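Local coordinates for protein guanine nucleotide exchange factor SRM1 (Saccharomyces cerevisiae, PDB 3OF7) that promotes exchange of GDP for GTP on the GTPases GSP1 and GSP2, binds chromatin and is required for nuclear export of mRNA and ribosomes, at residues I262-E266 / N267-A271; I318-E322 / H323-I327; V382-S386 / H387-A391; W401-G404 / E405-A408. All blocks are in the same frame, centred on the assembly; numbering follows the deposited sequence.

Interaction 1 of 4, residues I262-E266 / N267-A271; sequences IASGE and NHCFA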
# COMPACT_ATOMS: atom_id res chain seq x y z
N ILE A 262 -6.55 7.76 6.75
CA ILE A 262 -5.95 8.20 5.49
C ILE A 262 -5.47 6.99 4.68
O ILE A 262 -5.08 5.97 5.24
CB ILE A 262 -4.79 9.20 5.70
CG1 ILE A 262 -3.78 8.66 6.72
CG2 ILE A 262 -5.32 10.59 6.14
CD1 ILE A 262 -2.44 9.41 6.73
N ALA A 263 -5.51 7.12 3.36
CA ALA A 263 -4.97 6.11 2.46
C ALA A 263 -4.47 6.85 1.24
O ALA A 263 -4.93 7.96 0.95
CB ALA A 263 -6.04 5.10 2.08
N SER A 264 -3.55 6.23 0.51
CA SER A 264 -2.95 6.87 -0.65
C SER A 264 -2.72 5.88 -1.78
O SER A 264 -2.30 4.75 -1.54
CB SER A 264 -1.63 7.53 -0.24
OG SER A 264 -1.13 8.33 -1.30
N GLY A 265 -3.05 6.31 -3.00
CA GLY A 265 -2.52 5.67 -4.21
C GLY A 265 -1.17 6.29 -4.54
O GLY A 265 -0.56 6.95 -3.70
N GLU A 266 -0.71 6.09 -5.77
CA GLU A 266 0.61 6.60 -6.15
C GLU A 266 0.67 8.13 -6.12
O GLU A 266 1.54 8.71 -5.47
CB GLU A 266 1.05 6.03 -7.50
CG GLU A 266 1.34 4.54 -7.42
CD GLU A 266 2.13 3.99 -8.59
OE1 GLU A 266 2.56 4.76 -9.48
OE2 GLU A 266 2.34 2.76 -8.61
N ASN A 267 -0.28 8.76 -6.80
CA ASN A 267 -0.32 10.21 -6.94
C ASN A 267 -1.69 10.80 -6.59
O ASN A 267 -2.00 11.95 -6.94
CB ASN A 267 0.09 10.61 -8.36
CG ASN A 267 1.51 10.19 -8.69
OD1 ASN A 267 2.45 10.46 -7.94
ND2 ASN A 267 1.67 9.53 -9.84
N HIS A 268 -2.53 10.00 -5.93
CA HIS A 268 -3.82 10.47 -5.44
C HIS A 268 -4.05 9.92 -4.04
O HIS A 268 -3.40 8.95 -3.64
CB HIS A 268 -4.97 10.08 -6.38
CG HIS A 268 -5.16 8.60 -6.54
ND1 HIS A 268 -6.30 7.95 -6.12
CD2 HIS A 268 -4.36 7.66 -7.09
CE1 HIS A 268 -6.19 6.66 -6.40
NE2 HIS A 268 -5.03 6.46 -6.99
N CYS A 269 -4.97 10.54 -3.31
CA CYS A 269 -5.06 10.31 -1.87
C CYS A 269 -6.50 10.29 -1.39
O CYS A 269 -7.40 10.81 -2.06
CB CYS A 269 -4.32 11.42 -1.13
SG CYS A 269 -2.64 11.71 -1.70
N PHE A 270 -6.71 9.68 -0.23
CA PHE A 270 -8.02 9.57 0.39
C PHE A 270 -7.97 9.95 1.85
O PHE A 270 -6.99 9.68 2.55
CB PHE A 270 -8.55 8.15 0.27
CG PHE A 270 -8.87 7.75 -1.13
CD1 PHE A 270 -10.13 8.00 -1.66
CD2 PHE A 270 -7.90 7.14 -1.93
CE1 PHE A 270 -10.42 7.66 -2.96
CE2 PHE A 270 -8.20 6.78 -3.23
CZ PHE A 270 -9.45 7.04 -3.75
N ALA A 271 -9.05 10.59 2.31
CA ALA A 271 -9.23 10.86 3.73
C ALA A 271 -10.69 10.61 4.10
O ALA A 271 -11.61 10.99 3.37
CB ALA A 271 -8.82 12.28 4.06
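Ala263 and Phe270 face each other as an antiparallel hydrogen-bonded pair. Ala263 N reaches Phe270 O at 3.1 Å, nearly straight at the hydrogen (168°); Phe270 N returns a shorter bond of 2.7 Å to Ala263 O. On the face of the sheet that carries these two side chains their CB atoms lie 4.3 Å apart, while Ala263 O meets the Phe270 ring near its plane. Ile262 with Ala271 and Ser264 with Cys269 form the non-hydrogen-bonded pairs, their side chains on the other face.

At the turn Gly265 N bonds to His268 O, 2.7 Å away and more bent (133°). Gly265 CA sits over one face of the His268 ring, 4.2 Å from its centroid, a CH-pi contact. The ring is carried there by its first torsion, which sets CG between the backbone N and the carbonyl carbon (62°); a CB on Gly265 would collide with it.

The Asn267 side chain leaves the turn to touch Gln233 and Gln235. An alanine here would remove everything beyond CB, and the side chains of Gln233 and Gln235 would probably lose a neighbour and be freer to shift. Glu266, its chain extended beyond CG, hydrogen-bonds through OE2 to Ser386 OG, in the tip of another hairpin. The whole is a tight beta hairpin, strands 259-264 and 268-273, closing the fourth RCC1 repeat and starting a blade of the beta-propeller.

Interaction 2 of 4, residues I318-E322 / H323-I327; sequences IAAGE and HHSLI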
# COMPACT_ATOMS: atom_id res chain seq x y z
N ILE A 318 -9.02 1.33 2.46
CA ILE A 318 -8.87 1.68 1.07
C ILE A 318 -7.47 1.26 0.62
O ILE A 318 -6.52 1.37 1.38
CB ILE A 318 -9.03 3.21 0.86
CG1 ILE A 318 -10.43 3.67 1.31
CG2 ILE A 318 -8.78 3.59 -0.60
CD1 ILE A 318 -10.49 5.16 1.57
N ALA A 319 -7.36 0.75 -0.61
CA ALA A 319 -6.07 0.53 -1.22
C ALA A 319 -6.12 1.15 -2.60
O ALA A 319 -7.16 1.11 -3.26
CB ALA A 319 -5.76 -0.96 -1.32
N ALA A 320 -5.01 1.72 -3.06
CA ALA A 320 -5.00 2.33 -4.39
C ALA A 320 -3.64 2.19 -5.08
O ALA A 320 -2.60 2.22 -4.42
CB ALA A 320 -5.44 3.81 -4.32
N GLY A 321 -3.67 2.04 -6.40
CA GLY A 321 -2.45 1.93 -7.19
C GLY A 321 -2.13 3.19 -7.96
O GLY A 321 -2.40 4.29 -7.48
N GLU A 322 -1.56 3.05 -9.15
CA GLU A 322 -1.27 4.22 -9.98
C GLU A 322 -2.56 4.89 -10.50
O GLU A 322 -2.72 6.12 -10.39
CB GLU A 322 -0.33 3.89 -11.14
CG GLU A 322 0.15 5.15 -11.87
CD GLU A 322 1.19 4.91 -12.93
OE1 GLU A 322 1.34 3.76 -13.42
OE2 GLU A 322 1.85 5.89 -13.30
N HIS A 323 -3.47 4.09 -11.04
CA HIS A 323 -4.63 4.64 -11.74
C HIS A 323 -5.95 3.99 -11.35
O HIS A 323 -6.93 4.09 -12.10
CB HIS A 323 -4.45 4.51 -13.26
CG HIS A 323 -3.26 5.22 -13.80
ND1 HIS A 323 -2.44 4.67 -14.76
CD2 HIS A 323 -2.77 6.46 -13.55
CE1 HIS A 323 -1.48 5.54 -15.07
NE2 HIS A 323 -1.66 6.63 -14.34
N HIS A 324 -5.97 3.33 -10.19
CA HIS A 324 -7.21 2.73 -9.69
C HIS A 324 -7.29 2.79 -8.18
O HIS A 324 -6.26 2.97 -7.51
CB HIS A 324 -7.36 1.27 -10.17
CG HIS A 324 -6.43 0.31 -9.50
ND1 HIS A 324 -6.88 -0.71 -8.68
CD2 HIS A 324 -5.08 0.21 -9.52
CE1 HIS A 324 -5.85 -1.40 -8.24
NE2 HIS A 324 -4.75 -0.87 -8.74
N SER A 325 -8.50 2.65 -7.66
CA SER A 325 -8.72 2.69 -6.23
C SER A 325 -9.69 1.60 -5.80
O SER A 325 -10.57 1.24 -6.57
CB SER A 325 -9.30 4.04 -5.83
OG SER A 325 -8.42 5.07 -6.25
N LEU A 326 -9.52 1.11 -4.58
CA LEU A 326 -10.35 0.04 -4.05
C LEU A 326 -10.86 0.41 -2.66
O LEU A 326 -10.07 0.65 -1.76
CB LEU A 326 -9.58 -1.28 -3.99
CG LEU A 326 -8.91 -1.75 -5.29
CD1 LEU A 326 -8.06 -2.97 -5.00
CD2 LEU A 326 -9.94 -2.05 -6.38
N ILE A 327 -12.17 0.46 -2.52
CA ILE A 327 -12.79 0.89 -1.27
C ILE A 327 -13.53 -0.27 -0.64
O ILE A 327 -14.49 -0.79 -1.20
CB ILE A 327 -13.74 2.09 -1.49
CG1 ILE A 327 -12.96 3.28 -2.06
CG2 ILE A 327 -14.43 2.47 -0.17
CD1 ILE A 327 -13.83 4.28 -2.83
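Glu322 and His323, neighbours at the tip of a beta hairpin in the RCC1 propeller, run side by side with the carboxylate stacked on the imidazole, the two planes only 12° apart. Glu322 CG stands over the middle of the ring, 3.5 Å from its centroid, a CH-pi contact; its first torsion, placing CG opposite the backbone N (-170°), together with an extended chain, keeps the carboxylate over the same face. Glu322 OE1 is held by His387, and His323 ND1 is hydrogen-bonded to Arg339 NH1. With a leucine in place of His323, Arg339 would probably be left without its ring nitrogen and the Glu322 carboxylate without the flat surface it lies on.

Behind the tip, the His324 ring turns one face to the backbone of Gly321, where a CB would strike it. Gly321 N bonds to His324 O at 3.0 Å. Ala320 CB also approaches that oxygen, at 3.4 Å, and lies 3.8 Å from Ser325 OG, which bonds to Gln288 O. Further along, Ile318 and Ile327 meet alongside through their CG1 atoms, 4.2 Å apart. Between these pairs, Ala319 and Leu326 exchange two backbone bonds, the shorter from Leu326 N to Ala319 O at 2.7 Å.

Interaction 3 of 4, residues V382-S386 / H387-A391; sequences VAAGS and HHSVA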
# COMPACT_ATOMS: atom_id res chain seq x y z
N VAL A 382 -7.57 -5.54 1.63
CA VAL A 382 -7.25 -5.35 0.22
C VAL A 382 -5.91 -4.61 0.10
O VAL A 382 -5.56 -3.82 0.97
CB VAL A 382 -8.42 -4.61 -0.51
CG1 VAL A 382 -8.65 -3.20 0.07
CG2 VAL A 382 -8.21 -4.55 -2.02
N ALA A 383 -5.17 -4.89 -0.97
CA ALA A 383 -3.94 -4.19 -1.27
C ALA A 383 -3.87 -3.97 -2.78
O ALA A 383 -4.45 -4.73 -3.55
CB ALA A 383 -2.75 -4.98 -0.80
N ALA A 384 -3.16 -2.92 -3.18
CA ALA A 384 -3.03 -2.58 -4.60
C ALA A 384 -1.60 -2.18 -4.89
O ALA A 384 -0.98 -1.45 -4.10
CB ALA A 384 -3.98 -1.43 -4.94
N GLY A 385 -1.08 -2.67 -6.01
CA GLY A 385 0.22 -2.25 -6.53
C GLY A 385 -0.06 -1.35 -7.73
O GLY A 385 -1.17 -0.85 -7.87
N SER A 386 0.92 -1.15 -8.61
CA SER A 386 0.75 -0.14 -9.66
C SER A 386 -0.48 -0.41 -10.53
O SER A 386 -1.32 0.49 -10.74
CB SER A 386 2.01 -0.01 -10.52
OG SER A 386 3.06 0.53 -9.75
N HIS A 387 -0.60 -1.65 -11.01
CA HIS A 387 -1.71 -2.05 -11.90
C HIS A 387 -2.29 -3.43 -11.58
O HIS A 387 -2.92 -4.05 -12.43
CB HIS A 387 -1.28 -1.94 -13.37
CG HIS A 387 -0.96 -0.54 -13.76
ND1 HIS A 387 -1.93 0.34 -14.21
CD2 HIS A 387 0.18 0.17 -13.67
CE1 HIS A 387 -1.38 1.52 -14.41
NE2 HIS A 387 -0.10 1.45 -14.09
N HIS A 388 -2.10 -3.89 -10.35
CA HIS A 388 -2.70 -5.14 -9.89
C HIS A 388 -3.19 -4.96 -8.46
O HIS A 388 -2.88 -3.96 -7.80
CB HIS A 388 -1.70 -6.31 -9.99
CG HIS A 388 -0.54 -6.19 -9.05
ND1 HIS A 388 -0.44 -6.95 -7.90
CD2 HIS A 388 0.55 -5.40 -9.07
CE1 HIS A 388 0.68 -6.64 -7.27
NE2 HIS A 388 1.29 -5.70 -7.95
N SER A 389 -3.98 -5.92 -8.00
CA SER A 389 -4.51 -5.88 -6.65
C SER A 389 -4.58 -7.29 -6.09
O SER A 389 -4.58 -8.27 -6.84
CB SER A 389 -5.90 -5.26 -6.63
OG SER A 389 -5.95 -4.04 -7.37
N VAL A 390 -4.63 -7.37 -4.77
CA VAL A 390 -4.83 -8.62 -4.05
C VAL A 390 -5.78 -8.32 -2.90
O VAL A 390 -5.56 -7.38 -2.13
CB VAL A 390 -3.50 -9.20 -3.50
CG1 VAL A 390 -3.74 -10.52 -2.75
CG2 VAL A 390 -2.47 -9.39 -4.61
N ALA A 391 -6.86 -9.10 -2.80
CA ALA A 391 -7.80 -8.99 -1.69
C ALA A 391 -7.88 -10.31 -0.93
O ALA A 391 -7.66 -11.39 -1.50
CB ALA A 391 -9.18 -8.58 -2.20
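Val390 O is gripped twice from the strand of Val382 and Ala383: Ala383 N donates a hydrogen bond of 2.8 Å, and Val382 CA makes a weaker CA-H...O contact at 3.5 Å. Val390 N answers with a bond to Ala383 O, 2.9 Å long and nearly straight (168°). His388 O is held in the same fashion, by Gly385 N at 2.8 Å and by a CA-H...O contact from Ala384 CA.

The His388 ring turns one face to Gly385 N, which stands over its centre; with CG between the backbone N and the carbonyl carbon (67°), the imidazole folds back onto the glycine, and its NE2 is bonded to Gly440 O. His387 turns differently. One face of its ring is covered by the carbonyl of its own neighbour, Ser386 O lying 3.2 Å from His387 CG, while its ND1 is hydrogen-bonded to Glu344 OE2. In the non-hydrogen-bonded pair farther from the turn, Val382 CG2 touches Ala391 CB at 4.1 Å. Strands 379-384 and 388-393 thus form a tight beta hairpin turning through Gly385-His387, the end of the sixth RCC1 repeat and the first half of a four-stranded propeller blade.

Interaction 4 of 4, residues W401-G404 / E405-A408; sequences WGFG and ETYA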
# COMPACT_ATOMS: atom_id res chain seq x y z
N TRP A 401 -6.15 -9.79 -9.25
CA TRP A 401 -6.56 -9.40 -10.59
C TRP A 401 -5.75 -8.20 -11.07
O TRP A 401 -5.02 -7.57 -10.29
CB TRP A 401 -8.06 -9.07 -10.64
CG TRP A 401 -8.49 -7.82 -9.87
CD1 TRP A 401 -8.77 -6.59 -10.39
CD2 TRP A 401 -8.72 -7.72 -8.45
NE1 TRP A 401 -9.16 -5.73 -9.39
CE2 TRP A 401 -9.13 -6.39 -8.19
CE3 TRP A 401 -8.61 -8.62 -7.37
CZ2 TRP A 401 -9.44 -5.93 -6.90
CZ3 TRP A 401 -8.91 -8.16 -6.09
CH2 TRP A 401 -9.33 -6.83 -5.87
N GLY A 402 -5.88 -7.90 -12.36
CA GLY A 402 -5.19 -6.77 -12.95
C GLY A 402 -4.11 -7.18 -13.93
O GLY A 402 -4.20 -8.23 -14.56
N PHE A 403 -3.11 -6.33 -14.05
CA PHE A 403 -2.01 -6.50 -14.99
C PHE A 403 -1.27 -7.82 -14.74
O PHE A 403 -0.85 -8.09 -13.61
CB PHE A 403 -1.06 -5.31 -14.86
CG PHE A 403 0.02 -5.26 -15.91
CD1 PHE A 403 1.35 -5.11 -15.54
CD2 PHE A 403 -0.29 -5.34 -17.27
CE1 PHE A 403 2.36 -5.03 -16.51
CE2 PHE A 403 0.70 -5.26 -18.24
CZ PHE A 403 2.03 -5.11 -17.86
N GLY A 404 -1.12 -8.63 -15.78
CA GLY A 404 -0.59 -9.98 -15.63
C GLY A 404 0.84 -10.22 -16.08
O GLY A 404 1.44 -11.23 -15.73
N GLU A 405 1.39 -9.29 -16.86
CA GLU A 405 2.69 -9.48 -17.50
C GLU A 405 3.87 -9.71 -16.53
O GLU A 405 4.85 -10.37 -16.87
CB GLU A 405 2.96 -8.31 -18.44
CG GLU A 405 4.24 -8.37 -19.25
CD GLU A 405 4.33 -7.19 -20.19
OE1 GLU A 405 3.46 -7.06 -21.07
OE2 GLU A 405 5.26 -6.36 -20.03
N THR A 406 3.78 -9.18 -15.32
CA THR A 406 4.87 -9.36 -14.36
C THR A 406 4.58 -10.46 -13.34
O THR A 406 5.38 -10.68 -12.42
CB THR A 406 5.24 -8.05 -13.65
OG1 THR A 406 4.05 -7.39 -13.22
CG2 THR A 406 6.03 -7.12 -14.61
N TYR A 407 3.45 -11.14 -13.50
CA TYR A 407 3.02 -12.28 -12.66
C TYR A 407 2.76 -11.87 -11.21
O TYR A 407 2.76 -12.71 -10.31
CB TYR A 407 4.04 -13.44 -12.71
CG TYR A 407 4.47 -13.79 -14.11
CD1 TYR A 407 3.65 -14.55 -14.95
CD2 TYR A 407 5.70 -13.34 -14.62
CE1 TYR A 407 4.04 -14.87 -16.25
CE2 TYR A 407 6.09 -13.65 -15.92
CZ TYR A 407 5.26 -14.41 -16.72
OH TYR A 407 5.64 -14.73 -18.01
N ALA A 408 2.52 -10.58 -11.00
CA ALA A 408 2.27 -10.04 -9.66
C ALA A 408 0.94 -10.54 -9.08
O ALA A 408 0.71 -10.46 -7.87
CB ALA A 408 2.29 -8.51 -9.71
O HOH W 1 1.78 -8.56 -13.26
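Phe403 packs against Glu405, the two side chains running alongside each other and pointing the same way. Phe403 CZ touches Glu405 CB at 3.4 Å, and Glu405 N stands over the centre of the ring, 4.1 Å above its plane. Both side chains leave the backbone with CG opposite the N atom (-172° in Phe403, -177° in Glu405), which sends them out together; the carboxylate is inclined 55° to the ring instead of lying flat on it. Met342 and Asp417 also touch the phenyl group.

Phe403 O accepts a hydrogen bond from a water (2.7 Å), which in turn accepts from Ala408 N at 3.1 Å and is hydrogen-bonded to Thr406 OG1 at 2.6 Å. One molecule thereby ties Phe403 to Thr406 and Ala408 in the loop that follows strand 398-402, the third strand of a propeller blade, in the seventh RCC1 repeat.

Gly404 then opens a type I beta turn that ends at Tyr407. Tyr407 N closes it with a 3.0 Å hydrogen bond to Gly404 O. Asp417 OD1 accepts from Gly404 N, and within the turn Thr406 O accepts a hydrogen bond from Thr36 OG1.

Overall arrangement
Interactions 1, 2 and 3 are successive equivalents: the same kind of hairpin tip in three consecutive propeller blades, with centres about 8 Å apart from 1 to 2 and about 7 Å from 2 to 3. Each tip leans on the next. Glu266 N bonds to Gly321 O at 3.0 Å, and Glu322 N to Ser386 O at 3.0 Å. Carboxylates bridge too: Glu322 OE1 meets His387 NE2 at 2.8 Å, and Glu266 OE2 spans from interaction 1 to Ser386 OG of interaction 3 at 2.6 Å. Interaction 4 continues the blade of interaction 3, His387 O pairing with Phe403 N at 2.8 Å, and lies about 22 Å from interaction 1, centre to centre.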